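Local coordinates for protein CalS13 (Micromonospora echinospora, PDB 4ZAS) that probably transfers an amino group to a dTDP-linked keto sugar with the help of pyridoxal phosphate, at residues 346-358 and 369-383. Numbering follows the deposited sequence.
Sequences GIATSVVSRRNDA and LPGLDRVADRVVHIP
R355 meets D373 in a salt bridge, its NH1 lying 2.6 Å from D373 OD1 and approaching nearly along the C–O axis, while NH2 adds a weak bond to the same oxygen. R355 also grips the D357 carboxylate side-on, NE giving a straight 2.9 Å bond to the syn lone pair of D357 OD1 and NH2 reaching OD2. L372 CD2 lies over one face of the guanidinium, 3.3 Å from R355 NH2, and a bend at chi3 (-59°) turns the arginine's end across that methyl. Replacing R355 by an alanine is likely to leave D357 and D373 without their shared counter-charge and L372 CD2 without its packing partner.

Farther along, S350 and H381 form a single antiparallel hydrogen-bonded bridge. S350 O accepts from both H381 N and H381 ND1, each at 3.0 Å, the latter in its ring plane; with H381 NE2 bonded to W163 NE1, the ring's rotation is limited. V352 CG2 packs 3.4 Å from H381 ND1, and T349 CG2 meets V380 CG2.

Charge thus ties the loop to helix 370-375, and one bridge joins it to strand 379-382, at the edge of a three-stranded antiparallel sheet; V352, packed on H381, touches the bound dTDP-4-keto-6-deoxyglucose.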
ATOM      1  N   GLY A 346     -11.491 -18.744 -29.136  1.00 47.24           N
ATOM      2  CA  GLY A 346     -11.625 -17.400 -28.622  1.00 45.73           C
ATOM      3  C   GLY A 346     -12.073 -17.336 -27.186  1.00 54.95           C
ATOM      4  O   GLY A 346     -12.679 -16.357 -26.745  1.00 59.64           O
ATOM      5  N   ILE A 347     -11.759 -18.386 -26.448  1.00 46.90           N
ATOM      6  CA  ILE A 347     -12.145 -18.465 -25.058  1.00 45.52           C
ATOM      7  C   ILE A 347     -10.901 -18.392 -24.189  1.00 46.31           C
ATOM      8  O   ILE A 347      -9.996 -19.221 -24.299  1.00 46.69           O
ATOM      9  CB  ILE A 347     -12.941 -19.735 -24.789  1.00 42.44           C
ATOM     10  CG1 ILE A 347     -14.169 -19.756 -25.686  1.00 43.71           C
ATOM     11  CG2 ILE A 347     -13.328 -19.809 -23.312  1.00 40.85           C
ATOM     12  CD1 ILE A 347     -14.745 -21.144 -25.849  1.00 54.20           C
ATOM     13  N   ALA A 348     -10.824 -17.349 -23.378  1.00 39.24           N
ATOM     14  CA  ALA A 348      -9.712 -17.209 -22.464  1.00 39.80           C
ATOM     15  C   ALA A 348      -9.853 -18.197 -21.322  1.00 44.98           C
ATOM     16  O   ALA A 348     -10.948 -18.432 -20.831  1.00 42.50           O
ATOM     17  CB  ALA A 348      -9.630 -15.802 -21.942  1.00 37.59           C
ATOM     18  N   THR A 349      -8.725 -18.704 -20.856  1.00 46.74           N
ATOM     19  CA  THR A 349      -8.679 -19.785 -19.897  1.00 49.39           C
ATOM     20  C   THR A 349      -7.393 -19.636 -19.078  1.00 55.16           C
ATOM     21  O   THR A 349      -6.374 -19.249 -19.647  1.00 57.80           O
ATOM     22  CB  THR A 349      -8.734 -21.127 -20.656  1.00 56.99           C
ATOM     23  OG1 THR A 349     -10.099 -21.553 -20.761  1.00 66.05           O
ATOM     24  CG2 THR A 349      -7.950 -22.183 -19.969  1.00 50.13           C
ATOM     25  N   SER A 350      -7.410 -19.911 -17.766  1.00 49.16           N
ATOM     26  CA  SER A 350      -6.167 -19.751 -16.989  1.00 46.77           C
ATOM     27  C   SER A 350      -6.059 -20.610 -15.728  1.00 44.84           C
ATOM     28  O   SER A 350      -7.057 -20.943 -15.096  1.00 44.55           O
ATOM     29  CB  SER A 350      -5.964 -18.283 -16.593  1.00 45.33           C
ATOM     30  OG  SER A 350      -4.743 -18.115 -15.882  1.00 39.35           O
ATOM     31  N   VAL A 351      -4.824 -20.953 -15.372  1.00 40.66           N
ATOM     32  CA  VAL A 351      -4.523 -21.620 -14.103  1.00 49.93           C
ATOM     33  C   VAL A 351      -4.583 -20.609 -12.955  1.00 53.12           C
ATOM     34  O   VAL A 351      -4.686 -20.993 -11.796  1.00 49.26           O
ATOM     35  CB  VAL A 351      -3.135 -22.314 -14.160  1.00 57.81           C
ATOM     36  CG1 VAL A 351      -2.819 -23.049 -12.857  1.00 65.25           C
ATOM     37  CG2 VAL A 351      -3.071 -23.275 -15.334  1.00 52.77           C
ATOM     38  N   VAL A 352      -4.524 -19.322 -13.312  1.00 54.71           N
ATOM     39  CA  VAL A 352      -4.625 -18.171 -12.397  1.00 48.15           C
ATOM     40  C   VAL A 352      -3.373 -17.898 -11.547  1.00 47.43           C
ATOM     41  O   VAL A 352      -2.796 -16.804 -11.628  1.00 49.71           O
ATOM     42  CB  VAL A 352      -5.846 -18.307 -11.498  1.00 44.68           C
ATOM     43  CG1 VAL A 352      -5.878 -17.167 -10.469  1.00 43.37           C
ATOM     44  CG2 VAL A 352      -7.093 -18.325 -12.357  1.00 40.69           C
ATOM     45  N   SER A 353      -2.950 -18.864 -10.738  1.00 47.68           N
ATOM     46  CA  SER A 353      -1.692 -18.712 -10.014  1.00 50.64           C
ATOM     47  C   SER A 353      -0.984 -20.038  -9.791  1.00 49.46           C
ATOM     48  O   SER A 353      -1.603 -21.104  -9.767  1.00 46.26           O
ATOM     49  CB  SER A 353      -1.926 -18.000  -8.677  1.00 62.18           C
ATOM     50  OG  SER A 353      -2.787 -18.748  -7.849  1.00 74.79           O
ATOM     51  N   ARG A 354       0.332 -19.967  -9.643  1.00 51.06           N
ATOM     52  CA  ARG A 354       1.122 -21.159  -9.342  1.00 53.13           C
ATOM     53  C   ARG A 354       0.922 -21.562  -7.877  1.00 52.10           C
ATOM     54  O   ARG A 354       0.725 -20.688  -7.015  1.00 41.90           O
ATOM     55  CB  ARG A 354       2.601 -20.905  -9.623  1.00 47.03           C
ATOM     56  CG  ARG A 354       3.489 -22.132  -9.517  1.00 43.49           C
ATOM     57  CD  ARG A 354       4.935 -21.733  -9.608  1.00 45.41           C
ATOM     58  NE  ARG A 354       5.833 -22.861  -9.804  1.00 52.47           N
ATOM     59  CZ  ARG A 354       7.113 -22.843  -9.445  1.00 58.48           C
ATOM     60  NH1 ARG A 354       7.616 -21.763  -8.852  1.00 56.72           N
ATOM     61  NH2 ARG A 354       7.883 -23.905  -9.655  1.00 55.53           N
ATOM     62  N   ARG A 355       0.947 -22.868  -7.599  1.00 47.94           N
ATOM     63  CA  ARG A 355       0.901 -23.338  -6.211  1.00 44.44           C
ATOM     64  C   ARG A 355       2.028 -22.624  -5.467  1.00 33.65           C
ATOM     65  O   ARG A 355       3.197 -22.757  -5.835  1.00 41.20           O
ATOM     66  CB  ARG A 355       1.030 -24.876  -6.127  1.00 39.19           C
ATOM     67  CG  ARG A 355       2.202 -25.499  -6.907  1.00 40.25           C
ATOM     68  CD  ARG A 355       2.158 -27.015  -6.861  1.00 38.81           C
ATOM     69  NE  ARG A 355       2.204 -27.538  -5.496  1.00 46.89           N
ATOM     70  CZ  ARG A 355       2.041 -28.824  -5.173  1.00 53.25           C
ATOM     71  NH1 ARG A 355       1.794 -29.727  -6.115  1.00 40.71           N
ATOM     72  NH2 ARG A 355       2.104 -29.209  -3.899  1.00 45.85           N
ATOM     73  N   ASN A 356       1.689 -21.847  -4.446  1.00 35.80           N
ATOM     74  CA  ASN A 356       2.693 -20.942  -3.856  1.00 43.42           C
ATOM     75  C   ASN A 356       3.841 -21.713  -3.225  1.00 42.44           C
ATOM     76  O   ASN A 356       4.950 -21.203  -3.122  1.00 47.89           O
ATOM     77  CB  ASN A 356       2.085 -20.004  -2.798  1.00 40.46           C
ATOM     78  CG  ASN A 356       1.050 -19.041  -3.364  1.00 35.26           C
ATOM     79  OD1 ASN A 356       0.460 -18.254  -2.619  1.00 37.80           O
ATOM     80  ND2 ASN A 356       0.814 -19.101  -4.660  1.00 30.11           N
ATOM     81  N   ASP A 357       3.579 -22.949  -2.821  1.00 38.99           N
ATOM     82  CA  ASP A 357       4.584 -23.735  -2.127  1.00 38.68           C
ATOM     83  C   ASP A 357       5.757 -24.120  -3.022  1.00 40.53           C
ATOM     84  O   ASP A 357       6.782 -24.585  -2.530  1.00 50.86           O
ATOM     85  CB  ASP A 357       3.951 -24.993  -1.506  1.00 47.46           C
ATOM     86  CG  ASP A 357       3.422 -25.953  -2.539  1.00 50.72           C
ATOM     87  OD1 ASP A 357       2.737 -25.494  -3.485  1.00 46.41           O
ATOM     88  OD2 ASP A 357       3.702 -27.166  -2.403  1.00 52.52           O
ATOM     89  N   ALA A 358       5.621 -23.940  -4.333  1.00 41.22           N
ATOM     90  CA  ALA A 358       6.688 -24.354  -5.251  1.00 41.14           C
ATOM     91  C   ALA A 358       7.697 -23.233  -5.499  1.00 42.02           C
ATOM     92  O   ALA A 358       8.751 -23.457  -6.089  1.00 45.24           O
ATOM     93  CB  ALA A 358       6.105 -24.837  -6.585  1.00 39.28           C
ATOM     94  N   LEU A 369       2.232 -32.453  -0.163  1.00 52.68           N
ATOM     95  CA  LEU A 369       0.801 -32.171  -0.125  1.00 51.50           C
ATOM     96  C   LEU A 369       0.079 -32.977  -1.222  1.00 59.17           C
ATOM     97  O   LEU A 369      -0.115 -32.500  -2.340  1.00 63.46           O
ATOM     98  CB  LEU A 369       0.558 -30.672  -0.293  1.00 42.05           C
ATOM     99  CG  LEU A 369       1.386 -29.763   0.618  1.00 46.63           C
ATOM    100  CD1 LEU A 369       1.423 -28.336   0.078  1.00 44.28           C
ATOM    101  CD2 LEU A 369       0.856 -29.782   2.054  1.00 46.53           C
ATOM    102  N   PRO A 370      -0.304 -34.223  -0.907  1.00 58.07           N
ATOM    103  CA  PRO A 370      -0.799 -35.148  -1.936  1.00 56.00           C
ATOM    104  C   PRO A 370      -2.117 -34.687  -2.570  1.00 51.94           C
ATOM    105  O   PRO A 370      -2.341 -34.877  -3.772  1.00 46.12           O
ATOM    106  CB  PRO A 370      -0.969 -36.463  -1.170  1.00 54.01           C
ATOM    107  CG  PRO A 370      -1.130 -36.062   0.253  1.00 53.93           C
ATOM    108  CD  PRO A 370      -0.300 -34.831   0.434  1.00 55.78           C
ATOM    109  N   GLY A 371      -2.979 -34.083  -1.766  1.00 42.02           N
ATOM    110  CA  GLY A 371      -4.227 -33.574  -2.287  1.00 55.42           C
ATOM    111  C   GLY A 371      -3.978 -32.498  -3.330  1.00 57.35           C
ATOM    112  O   GLY A 371      -4.591 -32.519  -4.399  1.00 57.57           O
ATOM    113  N   LEU A 372      -3.070 -31.569  -3.030  1.00 53.85           N
ATOM    114  CA  LEU A 372      -2.746 -30.499  -3.969  1.00 49.15           C
ATOM    115  C   LEU A 372      -2.090 -31.091  -5.191  1.00 49.14           C
ATOM    116  O   LEU A 372      -2.403 -30.705  -6.312  1.00 54.60           O
ATOM    117  CB  LEU A 372      -1.852 -29.424  -3.330  1.00 45.67           C
ATOM    118  CG  LEU A 372      -1.455 -28.262  -4.257  1.00 46.03           C
ATOM    119  CD1 LEU A 372      -2.651 -27.506  -4.827  1.00 38.37           C
ATOM    120  CD2 LEU A 372      -0.569 -27.290  -3.498  1.00 45.53           C
ATOM    121  N   ASP A 373      -1.203 -32.055  -4.973  1.00 52.13           N
ATOM    122  CA  ASP A 373      -0.547 -32.771  -6.070  1.00 51.72           C
ATOM    123  C   ASP A 373      -1.591 -33.363  -7.026  1.00 53.73           C
ATOM    124  O   ASP A 373      -1.400 -33.378  -8.236  1.00 55.52           O
ATOM    125  CB  ASP A 373       0.364 -33.870  -5.506  1.00 56.00           C
ATOM    126  CG  ASP A 373       1.613 -33.310  -4.815  1.00 62.10           C
ATOM    127  OD1 ASP A 373       1.972 -32.135  -5.054  1.00 59.16           O
ATOM    128  OD2 ASP A 373       2.218 -34.033  -3.997  1.00 66.65           O
ATOM    129  N   ARG A 374      -2.702 -33.833  -6.465  1.00 59.35           N
ATOM    130  CA  ARG A 374      -3.732 -34.512  -7.237  1.00 59.65           C
ATOM    131  C   ARG A 374      -4.538 -33.557  -8.146  1.00 57.00           C
ATOM    132  O   ARG A 374      -5.147 -34.018  -9.123  1.00 52.91           O
ATOM    133  CB  ARG A 374      -4.666 -35.273  -6.282  1.00 61.14           C
ATOM    134  CG  ARG A 374      -5.372 -36.438  -6.931  1.00 69.98           C
ATOM    135  CD  ARG A 374      -4.277 -37.309  -7.531  1.00 86.76           C
ATOM    136  NE  ARG A 374      -4.734 -38.532  -8.181  1.00100.80           N
ATOM    137  CZ  ARG A 374      -4.030 -39.157  -9.124  1.00105.05           C
ATOM    138  NH1 ARG A 374      -2.874 -38.633  -9.519  1.00107.75           N
ATOM    139  NH2 ARG A 374      -4.475 -40.281  -9.687  1.00100.08           N
ATOM    140  N   VAL A 375      -4.535 -32.248  -7.856  1.00 48.59           N
ATOM    141  CA  VAL A 375      -5.281 -31.291  -8.699  1.00 53.15           C
ATOM    142  C   VAL A 375      -4.454 -30.193  -9.406  1.00 52.69           C
ATOM    143  O   VAL A 375      -4.942 -29.579 -10.359  1.00 48.91           O
ATOM    144  CB  VAL A 375      -6.399 -30.593  -7.898  1.00 48.81           C
ATOM    145  CG1 VAL A 375      -7.392 -31.598  -7.414  1.00 56.13           C
ATOM    146  CG2 VAL A 375      -5.828 -29.797  -6.758  1.00 37.45           C
ATOM    147  N   ALA A 376      -3.224 -29.954  -8.963  1.00 54.43           N
ATOM    148  CA  ALA A 376      -2.444 -28.795  -9.427  1.00 50.40           C
ATOM    149  C   ALA A 376      -2.299 -28.721 -10.945  1.00 58.45           C
ATOM    150  O   ALA A 376      -2.414 -27.640 -11.515  1.00 56.43           O
ATOM    151  CB  ALA A 376      -1.073 -28.791  -8.780  1.00 39.19           C
ATOM    152  N   ASP A 377      -2.090 -29.869 -11.594  1.00 64.15           N
ATOM    153  CA  ASP A 377      -1.897 -29.910 -13.049  1.00 58.85           C
ATOM    154  C   ASP A 377      -3.209 -30.129 -13.812  1.00 53.91           C
ATOM    155  O   ASP A 377      -3.211 -30.237 -15.037  1.00 51.52           O
ATOM    156  CB  ASP A 377      -0.894 -31.001 -13.432  1.00 62.74           C
ATOM    157  CG  ASP A 377       0.427 -30.870 -12.691  1.00 71.35           C
ATOM    158  OD1 ASP A 377       0.908 -29.723 -12.546  1.00 76.92           O
ATOM    159  OD2 ASP A 377       0.998 -31.909 -12.284  1.00 64.28           O
ATOM    160  N   ARG A 378      -4.319 -30.207 -13.082  1.00 49.99           N
ATOM    161  CA  ARG A 378      -5.619 -30.472 -13.696  1.00 50.86           C
ATOM    162  C   ARG A 378      -6.557 -29.254 -13.581  1.00 54.55           C
ATOM    163  O   ARG A 378      -7.481 -29.099 -14.379  1.00 54.70           O
ATOM    164  CB  ARG A 378      -6.259 -31.720 -13.068  1.00 48.28           C
ATOM    165  CG  ARG A 378      -5.531 -33.027 -13.382  1.00 49.79           C
ATOM    166  CD  ARG A 378      -5.970 -34.160 -12.457  1.00 53.06           C
ATOM    167  NE  ARG A 378      -7.406 -34.403 -12.508  1.00 54.27           N
ATOM    168  CZ  ARG A 378      -8.205 -34.406 -11.442  1.00 57.77           C
ATOM    169  NH1 ARG A 378      -7.704 -34.205 -10.224  1.00 44.30           N
ATOM    170  NH2 ARG A 378      -9.506 -34.633 -11.590  1.00 56.46           N
ATOM    171  N   VAL A 379      -6.331 -28.402 -12.580  1.00 53.51           N
ATOM    172  CA  VAL A 379      -7.220 -27.258 -12.333  1.00 51.86           C
ATOM    173  C   VAL A 379      -7.137 -26.231 -13.453  1.00 51.73           C
ATOM    174  O   VAL A 379      -6.063 -25.970 -14.005  1.00 52.97           O
ATOM    175  CB  VAL A 379      -6.920 -26.586 -10.998  1.00 45.56           C
ATOM    176  CG1 VAL A 379      -5.520 -25.987 -11.015  1.00 49.63           C
ATOM    177  CG2 VAL A 379      -7.940 -25.529 -10.727  1.00 39.94           C
ATOM    178  N   VAL A 380      -8.283 -25.682 -13.827  1.00 41.99           N
ATOM    179  CA  VAL A 380      -8.304 -24.712 -14.897  1.00 41.93           C
ATOM    180  C   VAL A 380      -9.529 -23.839 -14.696  1.00 54.42           C
ATOM    181  O   VAL A 380     -10.492 -24.270 -14.077  1.00 61.64           O
ATOM    182  CB  VAL A 380      -8.294 -25.398 -16.274  1.00 46.17           C
ATOM    183  CG1 VAL A 380      -9.654 -26.052 -16.583  1.00 47.84           C
ATOM    184  CG2 VAL A 380      -7.949 -24.406 -17.322  1.00 45.96           C
ATOM    185  N   HIS A 381      -9.496 -22.604 -15.184  1.00 56.37           N
ATOM    186  CA  HIS A 381     -10.623 -21.702 -14.986  1.00 52.05           C
ATOM    187  C   HIS A 381     -11.146 -21.162 -16.306  1.00 52.09           C
ATOM    188  O   HIS A 381     -10.366 -20.783 -17.185  1.00 63.81           O
ATOM    189  CB  HIS A 381     -10.217 -20.553 -14.067  1.00 32.71           C
ATOM    190  CG  HIS A 381      -9.748 -21.008 -12.720  1.00 43.64           C
ATOM    191  ND1 HIS A 381      -8.450 -21.400 -12.479  1.00 44.24           N
ATOM    192  CD2 HIS A 381     -10.413 -21.169 -11.551  1.00 40.71           C
ATOM    193  CE1 HIS A 381      -8.329 -21.764 -11.213  1.00 41.44           C
ATOM    194  NE2 HIS A 381      -9.506 -21.634 -10.627  1.00 42.44           N
ATOM    195  N   ILE A 382     -12.466 -21.090 -16.426  1.00 35.01           N
ATOM    196  CA  ILE A 382     -13.096 -20.681 -17.669  1.00 43.08           C
ATOM    197  C   ILE A 382     -14.018 -19.498 -17.347  1.00 48.66           C
ATOM    198  O   ILE A 382     -14.524 -19.386 -16.229  1.00 49.12           O
ATOM    199  CB  ILE A 382     -13.852 -21.847 -18.328  1.00 37.38           C
ATOM    200  CG1 ILE A 382     -15.083 -22.213 -17.500  1.00 42.76           C
ATOM    201  CG2 ILE A 382     -12.936 -23.044 -18.507  1.00 38.33           C
ATOM    202  CD1 ILE A 382     -15.955 -23.221 -18.144  1.00 44.03           C
ATOM    203  N   PRO A 383     -14.236 -18.608 -18.327  1.00 45.72           N
ATOM    204  CA  PRO A 383     -15.047 -17.403 -18.146  1.00 40.47           C
ATOM    205  C   PRO A 383     -16.452 -17.731 -17.717  1.00 44.78           C
ATOM    206  O   PRO A 383     -17.050 -18.612 -18.320  1.00 57.47           O
ATOM    207  CB  PRO A 383     -15.052 -16.771 -19.535  1.00 35.63           C
ATOM    208  CG  PRO A 383     -13.841 -17.301 -20.194  1.00 43.12           C
ATOM    209  CD  PRO A 383     -13.702 -18.699 -19.692  1.00 41.47           C
TER